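Pyrrolysyl-tRNA synthetase (Desulfitobacterium hafniense, PDB 3DSQ) probably activates pyrrolysine with ATP and joins it to its cognate tRNA, as a homodimeric class II aminoacyl-tRNA synthetase. Local coordinates at residues Q20-L32 against T267-Y279. Residues are numbered along the deposited sequence; the frame is centred on the assembly and turned at random.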
ATOM      1  N   GLN B  20      26.090 -14.030  -2.526  1.00 27.17           N
ATOM      2  CA  GLN B  20      24.684 -13.671  -2.380  1.00 27.67           C
ATOM      3  C   GLN B  20      24.289 -13.508  -0.912  1.00 26.39           C
ATOM      4  O   GLN B  20      23.518 -12.618  -0.564  1.00 25.28           O
ATOM      5  CB  GLN B  20      23.775 -14.733  -3.013  1.00 30.25           C
ATOM      6  CG  GLN B  20      22.296 -14.378  -2.899  1.00 37.27           C
ATOM      7  CD  GLN B  20      21.357 -15.489  -3.365  1.00 42.49           C
ATOM      8  OE1 GLN B  20      21.270 -16.557  -2.747  1.00 43.95           O
ATOM      9  NE2 GLN B  20      20.646 -15.233  -4.457  1.00 44.29           N
ATOM     10  N   ARG B  21      24.796 -14.397  -0.068  1.00 24.35           N
ATOM     11  CA  ARG B  21      24.512 -14.360   1.358  1.00 27.39           C
ATOM     12  C   ARG B  21      25.046 -13.054   1.969  1.00 26.66           C
ATOM     13  O   ARG B  21      24.344 -12.358   2.699  1.00 27.76           O
ATOM     14  CB  ARG B  21      25.150 -15.585   2.032  1.00 26.08           C
ATOM     15  CG  ARG B  21      24.963 -15.671   3.547  1.00 29.53           C
ATOM     16  CD  ARG B  21      23.517 -15.479   3.959  1.00 30.14           C
ATOM     17  NE  ARG B  21      23.300 -15.791   5.370  1.00 32.80           N
ATOM     18  CZ  ARG B  21      22.142 -15.636   6.004  1.00 31.30           C
ATOM     19  NH1 ARG B  21      21.083 -15.165   5.359  1.00 33.19           N
ATOM     20  NH2 ARG B  21      22.041 -15.964   7.282  1.00 31.38           N
ATOM     21  N   LEU B  22      26.286 -12.720   1.647  1.00 26.87           N
ATOM     22  CA  LEU B  22      26.900 -11.505   2.153  1.00 27.96           C
ATOM     23  C   LEU B  22      26.129 -10.282   1.674  1.00 28.78           C
ATOM     24  O   LEU B  22      26.046  -9.271   2.382  1.00 25.09           O
ATOM     25  CB  LEU B  22      28.363 -11.428   1.706  1.00 28.09           C
ATOM     26  CG  LEU B  22      29.258 -12.544   2.267  1.00 30.63           C
ATOM     27  CD1 LEU B  22      30.671 -12.370   1.744  1.00 31.78           C
ATOM     28  CD2 LEU B  22      29.251 -12.524   3.803  1.00 33.23           C
ATOM     29  N   LYS B  23      25.555 -10.373   0.475  1.00 28.02           N
ATOM     30  CA  LYS B  23      24.789  -9.254  -0.063  1.00 28.31           C
ATOM     31  C   LYS B  23      23.476  -9.089   0.687  1.00 26.72           C
ATOM     32  O   LYS B  23      23.080  -7.972   1.003  1.00 28.25           O
ATOM     33  CB  LYS B  23      24.509  -9.442  -1.560  1.00 30.87           C
ATOM     34  CG  LYS B  23      25.204  -8.423  -2.447  1.00 33.31           C
ATOM     35  CD  LYS B  23      24.513  -8.280  -3.805  1.00 35.07           C
ATOM     36  CE  LYS B  23      25.207  -7.229  -4.665  1.00 36.76           C
ATOM     37  NZ  LYS B  23      24.493  -6.998  -5.961  1.00 41.15           N
ATOM     38  N   GLU B  24      22.801 -10.199   0.972  1.00 26.69           N
ATOM     39  CA  GLU B  24      21.535 -10.155   1.704  1.00 27.25           C
ATOM     40  C   GLU B  24      21.752  -9.562   3.093  1.00 27.45           C
ATOM     41  O   GLU B  24      20.837  -8.966   3.678  1.00 24.64           O
ATOM     42  CB  GLU B  24      20.960 -11.549   1.915  1.00 29.02           C
ATOM     43  CG  GLU B  24      20.826 -12.420   0.687  1.00 33.31           C
ATOM     44  CD  GLU B  24      20.188 -13.749   1.037  1.00 32.77           C
ATOM     45  OE1 GLU B  24      20.553 -14.327   2.083  1.00 32.09           O
ATOM     46  OE2 GLU B  24      19.330 -14.216   0.266  1.00 38.10           O
ATOM     47  N   LEU B  25      22.947  -9.787   3.630  1.00 25.98           N
ATOM     48  CA  LEU B  25      23.312  -9.292   4.949  1.00 28.40           C
ATOM     49  C   LEU B  25      23.918  -7.898   4.858  1.00 28.55           C
ATOM     50  O   LEU B  25      24.465  -7.382   5.832  1.00 29.80           O
ATOM     51  CB  LEU B  25      24.309 -10.249   5.608  1.00 26.76           C
ATOM     52  CG  LEU B  25      23.775 -11.664   5.809  1.00 26.58           C
ATOM     53  CD1 LEU B  25      24.844 -12.591   6.394  1.00 25.80           C
ATOM     54  CD2 LEU B  25      22.570 -11.585   6.714  1.00 25.53           C
ATOM     55  N   ASN B  26      23.819  -7.294   3.678  1.00 28.78           N
ATOM     56  CA  ASN B  26      24.344  -5.958   3.443  1.00 30.56           C
ATOM     57  C   ASN B  26      25.826  -5.768   3.745  1.00 30.75           C
ATOM     58  O   ASN B  26      26.223  -4.795   4.396  1.00 29.14           O
ATOM     59  CB  ASN B  26      23.518  -4.916   4.217  1.00 33.21           C
ATOM     60  CG  ASN B  26      22.120  -4.744   3.642  1.00 35.46           C
ATOM     61  OD1 ASN B  26      21.943  -4.672   2.421  1.00 35.49           O
ATOM     62  ND2 ASN B  26      21.123  -4.671   4.512  1.00 35.50           N
ATOM     63  N   ALA B  27      26.650  -6.692   3.258  1.00 29.87           N
ATOM     64  CA  ALA B  27      28.086  -6.593   3.452  1.00 29.17           C
ATOM     65  C   ALA B  27      28.569  -5.412   2.610  1.00 29.94           C
ATOM     66  O   ALA B  27      27.850  -4.927   1.735  1.00 29.38           O
ATOM     67  CB  ALA B  27      28.767  -7.877   2.999  1.00 28.73           C
ATOM     68  N   SER B  28      29.785  -4.950   2.868  1.00 29.50           N
ATOM     69  CA  SER B  28      30.316  -3.829   2.115  1.00 30.23           C
ATOM     70  C   SER B  28      30.877  -4.299   0.787  1.00 30.92           C
ATOM     71  O   SER B  28      31.169  -5.481   0.611  1.00 29.38           O
ATOM     72  CB  SER B  28      31.421  -3.118   2.908  1.00 28.85           C
ATOM     73  OG  SER B  28      32.493  -3.997   3.188  1.00 30.28           O
ATOM     74  N   GLY B  29      31.012  -3.361  -0.147  1.00 31.42           N
ATOM     75  CA  GLY B  29      31.572  -3.679  -1.443  1.00 32.53           C
ATOM     76  C   GLY B  29      32.989  -4.190  -1.266  1.00 33.63           C
ATOM     77  O   GLY B  29      33.455  -5.022  -2.051  1.00 34.59           O
ATOM     78  N   GLU B  30      33.685  -3.707  -0.236  1.00 32.92           N
ATOM     79  CA  GLU B  30      35.053  -4.162   0.006  1.00 34.06           C
ATOM     80  C   GLU B  30      35.006  -5.623   0.429  1.00 32.48           C
ATOM     81  O   GLU B  30      35.759  -6.452  -0.084  1.00 34.67           O
ATOM     82  CB  GLU B  30      35.733  -3.319   1.094  1.00 37.94           C
ATOM     83  CG  GLU B  30      37.236  -3.552   1.195  1.00 43.58           C
ATOM     84  CD  GLU B  30      37.923  -2.623   2.192  1.00 47.85           C
ATOM     85  OE1 GLU B  30      37.616  -2.705   3.399  1.00 49.47           O
ATOM     86  OE2 GLU B  30      38.774  -1.809   1.764  1.00 49.50           O
ATOM     87  N   GLN B  31      34.117  -5.944   1.361  1.00 31.83           N
ATOM     88  CA  GLN B  31      33.974  -7.321   1.813  1.00 31.89           C
ATOM     89  C   GLN B  31      33.564  -8.235   0.650  1.00 31.77           C
ATOM     90  O   GLN B  31      34.043  -9.359   0.539  1.00 30.71           O
ATOM     91  CB  GLN B  31      32.937  -7.403   2.926  1.00 33.71           C
ATOM     92  CG  GLN B  31      33.332  -6.641   4.194  1.00 36.11           C
ATOM     93  CD  GLN B  31      32.273  -6.731   5.279  1.00 35.69           C
ATOM     94  OE1 GLN B  31      31.114  -6.365   5.070  1.00 35.36           O
ATOM     95  NE2 GLN B  31      32.667  -7.221   6.445  1.00 34.95           N
ATOM     96  N   LEU B  32      32.695  -7.739  -0.224  1.00 31.77           N
ATOM     97  CA  LEU B  32      32.232  -8.521  -1.365  1.00 33.30           C
ATOM     98  C   LEU B  32      33.353  -8.827  -2.349  1.00 36.01           C
ATOM     99  O   LEU B  32      33.295  -9.819  -3.074  1.00 36.11           O
ATOM    100  CB  LEU B  32      31.102  -7.783  -2.097  1.00 29.59           C
ATOM    101  CG  LEU B  32      29.760  -7.626  -1.375  1.00 30.49           C
ATOM    102  CD1 LEU B  32      28.779  -6.917  -2.293  1.00 29.45           C
ATOM    103  CD2 LEU B  32      29.204  -8.993  -0.978  1.00 27.99           C
ATOM    104  N   THR B 267      22.398   0.076   1.209  1.00 32.83           N
ATOM    105  CA  THR B 267      22.250  -1.364   1.360  1.00 31.84           C
ATOM    106  C   THR B 267      22.550  -2.052   0.030  1.00 31.88           C
ATOM    107  O   THR B 267      22.677  -1.389  -0.989  1.00 32.34           O
ATOM    108  CB  THR B 267      20.841  -1.736   1.848  1.00 30.64           C
ATOM    109  OG1 THR B 267      19.862  -1.071   1.045  1.00 28.85           O
ATOM    110  CG2 THR B 267      20.664  -1.332   3.311  1.00 31.66           C
ATOM    111  N   GLN B 268      22.659  -3.377   0.034  1.00 32.10           N
ATOM    112  CA  GLN B 268      22.998  -4.108  -1.189  1.00 34.06           C
ATOM    113  C   GLN B 268      21.844  -4.517  -2.097  1.00 33.68           C
ATOM    114  O   GLN B 268      21.910  -4.317  -3.308  1.00 33.81           O
ATOM    115  CB  GLN B 268      23.823  -5.348  -0.846  1.00 33.52           C
ATOM    116  CG  GLN B 268      25.242  -5.050  -0.406  1.00 34.42           C
ATOM    117  CD  GLN B 268      26.069  -4.430  -1.513  1.00 37.46           C
ATOM    118  OE1 GLN B 268      25.916  -4.768  -2.689  1.00 37.26           O
ATOM    119  NE2 GLN B 268      26.969  -3.532  -1.140  1.00 39.43           N
ATOM    120  N   HIS B 269      20.802  -5.105  -1.523  1.00 34.50           N
ATOM    121  CA  HIS B 269      19.651  -5.527  -2.311  1.00 33.77           C
ATOM    122  C   HIS B 269      18.506  -4.528  -2.181  1.00 32.98           C
ATOM    123  O   HIS B 269      18.187  -4.067  -1.078  1.00 30.60           O
ATOM    124  CB  HIS B 269      19.158  -6.906  -1.860  1.00 36.48           C
ATOM    125  CG  HIS B 269      20.013  -8.048  -2.320  1.00 40.31           C
ATOM    126  ND1 HIS B 269      20.598  -8.090  -3.568  1.00 40.98           N
ATOM    127  CD2 HIS B 269      20.306  -9.232  -1.728  1.00 40.02           C
ATOM    128  CE1 HIS B 269      21.211  -9.250  -3.726  1.00 39.96           C
ATOM    129  NE2 HIS B 269      21.047  -9.961  -2.625  1.00 40.01           N
ATOM    130  N   VAL B 270      17.875  -4.195  -3.302  1.00 30.78           N
ATOM    131  CA  VAL B 270      16.760  -3.257  -3.253  1.00 28.76           C
ATOM    132  C   VAL B 270      15.591  -3.945  -2.535  1.00 28.30           C
ATOM    133  O   VAL B 270      14.663  -3.285  -2.049  1.00 25.74           O
ATOM    134  CB  VAL B 270      16.332  -2.811  -4.677  1.00 29.74           C
ATOM    135  CG1 VAL B 270      15.652  -3.966  -5.410  1.00 24.68           C
ATOM    136  CG2 VAL B 270      15.415  -1.585  -4.590  1.00 26.45           C
ATOM    137  N   GLN B 271      15.650  -5.273  -2.469  1.00 26.37           N
ATOM    138  CA  GLN B 271      14.614  -6.064  -1.800  1.00 25.98           C
ATOM    139  C   GLN B 271      14.660  -5.873  -0.286  1.00 25.22           C
ATOM    140  O   GLN B 271      13.652  -6.032   0.398  1.00 23.23           O
ATOM    141  CB  GLN B 271      14.794  -7.564  -2.074  1.00 29.36           C
ATOM    142  CG  GLN B 271      14.398  -8.071  -3.465  1.00 32.96           C
ATOM    143  CD  GLN B 271      15.372  -7.662  -4.562  1.00 35.38           C
ATOM    144  OE1 GLN B 271      16.534  -7.334  -4.299  1.00 35.71           O
ATOM    145  NE2 GLN B 271      14.901  -7.699  -5.808  1.00 36.86           N
ATOM    146  N   SER B 272      15.837  -5.555   0.240  1.00 24.66           N
ATOM    147  CA  SER B 272      16.002  -5.381   1.678  1.00 25.00           C
ATOM    148  C   SER B 272      14.923  -4.533   2.379  1.00 21.62           C
ATOM    149  O   SER B 272      14.561  -4.798   3.523  1.00 22.17           O
ATOM    150  CB  SER B 272      17.401  -4.822   1.958  1.00 24.36           C
ATOM    151  OG  SER B 272      17.359  -3.830   2.957  1.00 30.12           O
ATOM    152  N   MET B 273      14.383  -3.533   1.704  1.00 22.25           N
ATOM    153  CA  MET B 273      13.365  -2.710   2.351  1.00 24.28           C
ATOM    154  C   MET B 273      12.023  -2.660   1.623  1.00 23.76           C
ATOM    155  O   MET B 273      11.157  -1.851   1.938  1.00 22.43           O
ATOM    156  CB  MET B 273      13.920  -1.297   2.592  1.00 25.05           C
ATOM    157  CG  MET B 273      14.983  -1.278   3.679  1.00 25.00           C
ATOM    158  SD  MET B 273      15.864   0.291   3.934  1.00 29.78           S
ATOM    159  CE  MET B 273      17.143   0.107   2.770  1.00 25.45           C
ATOM    160  N   ALA B 274      11.837  -3.567   0.672  1.00 23.74           N
ATOM    161  CA  ALA B 274      10.595  -3.619  -0.082  1.00 21.92           C
ATOM    162  C   ALA B 274       9.598  -4.524   0.628  1.00 19.79           C
ATOM    163  O   ALA B 274       9.905  -5.105   1.668  1.00 21.72           O
ATOM    164  CB  ALA B 274      10.878  -4.150  -1.491  1.00 23.13           C
ATOM    165  N   ARG B 275       8.397  -4.635   0.079  1.00 21.67           N
ATOM    166  CA  ARG B 275       7.388  -5.530   0.655  1.00 21.76           C
ATOM    167  C   ARG B 275       8.059  -6.890   0.605  1.00 22.08           C
ATOM    168  O   ARG B 275       8.554  -7.304  -0.435  1.00 22.11           O
ATOM    169  CB  ARG B 275       6.132  -5.533  -0.197  1.00 20.79           C
ATOM    170  CG  ARG B 275       5.411  -4.224  -0.193  1.00 24.15           C
ATOM    171  CD  ARG B 275       4.223  -4.210  -1.149  1.00 23.37           C
ATOM    172  NE  ARG B 275       3.389  -3.053  -0.852  1.00 27.82           N
ATOM    173  CZ  ARG B 275       2.454  -3.018   0.094  1.00 29.69           C
ATOM    174  NH1 ARG B 275       2.204  -4.091   0.843  1.00 27.82           N
ATOM    175  NH2 ARG B 275       1.801  -1.886   0.325  1.00 29.22           N
ATOM    176  N   SER B 276       8.099  -7.591   1.723  1.00 22.91           N
ATOM    177  CA  SER B 276       8.813  -8.851   1.710  1.00 25.28           C
ATOM    178  C   SER B 276       8.447  -9.825   2.805  1.00 24.94           C
ATOM    179  O   SER B 276       7.898  -9.446   3.834  1.00 25.29           O
ATOM    180  CB  SER B 276      10.315  -8.560   1.802  1.00 27.32           C
ATOM    181  OG  SER B 276      11.083  -9.743   1.704  1.00 30.61           O
ATOM    182  N   LEU B 277       8.780 -11.087   2.560  1.00 23.61           N
ATOM    183  CA  LEU B 277       8.570 -12.154   3.524  1.00 23.32           C
ATOM    184  C   LEU B 277       9.947 -12.673   3.916  1.00 21.90           C
ATOM    185  O   LEU B 277      10.061 -13.511   4.800  1.00 23.22           O
ATOM    186  CB  LEU B 277       7.747 -13.303   2.928  1.00 22.62           C
ATOM    187  CG  LEU B 277       6.264 -13.027   2.649  1.00 24.51           C
ATOM    188  CD1 LEU B 277       5.586 -14.306   2.167  1.00 25.11           C
ATOM    189  CD2 LEU B 277       5.589 -12.509   3.908  1.00 22.18           C
ATOM    190  N   SER B 278      10.988 -12.160   3.264  1.00 22.62           N
ATOM    191  CA  SER B 278      12.369 -12.589   3.537  1.00 23.84           C
ATOM    192  C   SER B 278      13.207 -11.554   4.295  1.00 24.81           C
ATOM    193  O   SER B 278      14.193 -11.895   4.952  1.00 21.30           O
ATOM    194  CB  SER B 278      13.082 -12.930   2.226  1.00 23.73           C
ATOM    195  OG  SER B 278      12.528 -14.100   1.652  1.00 29.30           O
ATOM    196  N   TYR B 279      12.833 -10.288   4.176  1.00 24.68           N
ATOM    197  CA  TYR B 279      13.556  -9.228   4.869  1.00 24.35           C
ATOM    198  C   TYR B 279      12.558  -8.445   5.693  1.00 25.21           C
ATOM    199  O   TYR B 279      11.350  -8.607   5.535  1.00 25.38           O
ATOM    200  CB  TYR B 279      14.210  -8.249   3.891  1.00 22.73           C
ATOM    201  CG  TYR B 279      15.265  -8.809   2.967  1.00 23.89           C
ATOM    202  CD1 TYR B 279      14.909  -9.531   1.823  1.00 22.77           C
ATOM    203  CD2 TYR B 279      16.616  -8.536   3.184  1.00 20.72           C
ATOM    204  CE1 TYR B 279      15.869  -9.955   0.915  1.00 23.32           C
ATOM    205  CE2 TYR B 279      17.587  -8.947   2.283  1.00 25.03           C
ATOM    206  CZ  TYR B 279      17.204  -9.653   1.142  1.00 27.34           C
ATOM    207  OH  TYR B 279      18.148  -9.986   0.204  1.00 28.05           O
TER
HETATM  208  O   HOH W   1      20.582  -6.256   0.979  1.00 28.74           O
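N26 and Q268 make the central link between the end of helix 16-24 and the loop that follows helix 257-265. The backbone N of Q268 donates to N26 OD1 at 2.8 Å, nearly straight (170°) but tilted from the carbonyl plane. With CG beside the backbone N and opposite the carbonyl carbon (chi1 -70°), the amide of N26 lies alongside T267, N26 OD1 being 3.2 Å from T267 CB. A water adds a second link, donating to K23 O and accepting from H269 N at 2.8 Å; its approach to N26 OD1 is short and doubtful in detail.

Q268 bends at chi2 (-65°), bringing its amide against K23 CE and L32 CD1, with OE1 touching both. Its stem runs past the carbonyls of K23 and A27, and NE2 gives A27 O a weak bond of 3.3 Å, whereas OE1 has only carbons beside it across this contact. K23 crosses H269 at about a right angle, K23 CG over one ring face and K23 CD 3.4 Å from H269 CE1; its methylenes suit a flat ring, and its ammonium can extend past. Nearby, E24 O approaches the edge of the Y279 ring, 3.5 Å from Y279 CE2, and the hydroxyl rests against E24 CB and CG.

The helix end sets these groups in place. N26 is the C-prime residue of a Schellman motif; asparagine, after glycine, tolerates this left-handed conformation well, and its short amide reaches Q268 N. S28 and Q31 then form a capping box that starts helix 29-32. Behind the 267-279 loop, the side chain of Q167, a sodium ligand, bonds Q268 O and V270 N.

Only neutral groups make the hydrogen bonds between the segments, so these probably depend little on ionisation, though nearby K23 would probably disfavour a protonated H269.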